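Local coordinates for nicotinate phosphoribosyltransferase (Porphyromonas gingivalis, PDB 2IM5), which probably catalyses the ATP-dependent synthesis of nicotinate D-ribonucleotide from nicotinate and 5-phospho-ribose 1-diphosphate, a step of NAD(+) biosynthesis, at residues A137-K142 against L173-R178. Numbering follows the deposited sequence.
Sequences AEPDWK and LEVEDR
W141 reaches across to helix 173-186 and sets the six-membered part of its indole against E174, V175 and R178. From CB, CG is anti to the carbonyl carbon (chi1 -71°), which carries the indole across to that helix. On one face, CG of P139 stands 3.2 Å above the ring plane, offset toward the rim. Farther out, CZ2 meets the acid end of E174, 3.7 Å from its OE1. The tip, CH2, touches two residues: it is 3.6 Å from CG of E174 and 3.8 Å from CG2 of V175. CZ3 lies 3.9 Å from CB of R178, with CG almost as near; the two side chains meet obliquely.

E174 runs out extended and crosses W141 at about a right angle. Its carboxylate plane is turned 81° from the indole, so the two groups do not stack. R178 bends at chi2 (50°). This carries its guanidinium away from the indole to a salt bridge with E145 on helix 141-157. CG2 of V175 also lies 4.2 Å from CB of P139.

D140 is the N-cap of helix 141-157. Its OD1 accepts weak hydrogen bonds from N of K142, 3.1 Å away, and from N of Q143. Helix 173-186 follows strand 162-164 of the parallel sheet, in a family of the TIM-barrel clan. The contact packs its first turns against the start of helix 141-157 at the protein surface. No hydrogen bond joins the two segments. The contact is mainly van der Waals packing of the ring on V175 and on the aliphatic parts of E174 and R178, with E174 OE1 also near the ring.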
# COMPACT_ATOMS: atom_id res chain seq x y z
N ALA A 137 24.79 -8.57 -0.36
CA ALA A 137 23.91 -9.66 -0.76
C ALA A 137 23.61 -9.58 -2.26
O ALA A 137 23.52 -8.50 -2.83
CB ALA A 137 22.62 -9.63 0.03
N GLU A 138 23.49 -10.74 -2.90
CA GLU A 138 23.19 -10.81 -4.32
C GLU A 138 22.12 -11.86 -4.55
O GLU A 138 22.06 -12.86 -3.83
CB GLU A 138 24.45 -11.17 -5.13
CG GLU A 138 25.51 -10.09 -5.15
CD GLU A 138 25.05 -8.83 -5.85
OE1 GLU A 138 23.97 -8.30 -5.48
OE2 GLU A 138 25.77 -8.35 -6.76
N PRO A 139 21.26 -11.66 -5.55
CA PRO A 139 20.21 -12.64 -5.81
C PRO A 139 20.71 -13.85 -6.59
O PRO A 139 21.63 -13.75 -7.40
CB PRO A 139 19.19 -11.83 -6.58
CG PRO A 139 20.06 -10.94 -7.42
CD PRO A 139 21.12 -10.49 -6.43
N ASP A 140 20.11 -15.00 -6.33
CA ASP A 140 20.44 -16.21 -7.06
C ASP A 140 19.47 -16.21 -8.24
O ASP A 140 18.37 -16.74 -8.15
CB ASP A 140 20.21 -17.46 -6.21
CG ASP A 140 20.41 -18.74 -6.99
OD1 ASP A 140 20.72 -18.66 -8.20
OD2 ASP A 140 20.26 -19.82 -6.38
N TRP A 141 19.88 -15.57 -9.32
CA TRP A 141 19.02 -15.47 -10.49
C TRP A 141 18.45 -16.78 -10.98
O TRP A 141 17.34 -16.81 -11.51
CB TRP A 141 19.77 -14.75 -11.60
CG TRP A 141 19.94 -13.31 -11.30
CD1 TRP A 141 21.10 -12.67 -10.94
CD2 TRP A 141 18.92 -12.31 -11.28
NE1 TRP A 141 20.86 -11.34 -10.71
CE2 TRP A 141 19.52 -11.09 -10.91
CE3 TRP A 141 17.54 -12.34 -11.54
CZ2 TRP A 141 18.80 -9.90 -10.79
CZ3 TRP A 141 16.81 -11.15 -11.42
CH2 TRP A 141 17.45 -9.95 -11.05
N LYS A 142 19.18 -17.87 -10.80
CA LYS A 142 18.70 -19.17 -11.23
C LYS A 142 17.44 -19.49 -10.45
O LYS A 142 16.45 -19.97 -11.01
CB LYS A 142 19.75 -20.25 -11.00
CG LYS A 142 19.31 -21.63 -11.44
CD LYS A 142 20.47 -22.63 -11.42
CE LYS A 142 20.05 -23.96 -12.01
NZ LYS A 142 21.21 -24.89 -12.16
N LEU A 173 14.98 -3.12 -7.80
CA LEU A 173 14.11 -2.79 -8.93
C LEU A 173 14.30 -3.89 -9.98
O LEU A 173 13.34 -4.39 -10.58
CB LEU A 173 14.53 -1.45 -9.54
CG LEU A 173 13.55 -0.62 -10.40
CD1 LEU A 173 14.35 0.10 -11.48
CD2 LEU A 173 12.49 -1.49 -11.05
N GLU A 174 15.55 -4.27 -10.18
CA GLU A 174 15.92 -5.30 -11.15
C GLU A 174 15.21 -6.62 -10.86
O GLU A 174 14.71 -7.27 -11.77
CB GLU A 174 17.43 -5.48 -11.14
CG GLU A 174 17.95 -6.51 -12.10
CD GLU A 174 19.46 -6.48 -12.19
OE1 GLU A 174 20.12 -6.51 -11.13
OE2 GLU A 174 19.98 -6.43 -13.33
N VAL A 175 15.16 -7.01 -9.59
CA VAL A 175 14.48 -8.25 -9.24
C VAL A 175 12.96 -8.13 -9.48
O VAL A 175 12.36 -9.04 -10.07
CB VAL A 175 14.74 -8.63 -7.77
CG1 VAL A 175 13.80 -9.75 -7.35
CG2 VAL A 175 16.20 -9.07 -7.61
N GLU A 176 12.34 -7.03 -9.04
CA GLU A 176 10.90 -6.88 -9.25
C GLU A 176 10.59 -6.83 -10.74
O GLU A 176 9.60 -7.39 -11.19
CB GLU A 176 10.35 -5.60 -8.58
CG GLU A 176 8.87 -5.36 -8.91
CD GLU A 176 8.22 -4.14 -8.22
OE1 GLU A 176 8.94 -3.18 -7.83
OE2 GLU A 176 6.98 -4.15 -8.08
N ASP A 177 11.46 -6.17 -11.50
CA ASP A 177 11.28 -6.04 -12.95
C ASP A 177 11.27 -7.41 -13.62
O ASP A 177 10.35 -7.73 -14.38
CB ASP A 177 12.41 -5.20 -13.54
CG ASP A 177 12.15 -4.80 -14.98
OD1 ASP A 177 11.43 -5.53 -15.69
OD2 ASP A 177 12.70 -3.77 -15.42
N ARG A 178 12.29 -8.22 -13.34
CA ARG A 178 12.39 -9.55 -13.94
C ARG A 178 11.27 -10.47 -13.47
O ARG A 178 10.71 -11.23 -14.26
CB ARG A 178 13.75 -10.17 -13.63
CG ARG A 178 13.97 -11.55 -14.24
CD ARG A 178 13.62 -11.57 -15.73
NE ARG A 178 13.69 -12.91 -16.29
CZ ARG A 178 13.20 -13.25 -17.48
NH1 ARG A 178 12.61 -12.35 -18.25
NH2 ARG A 178 13.31 -14.50 -17.91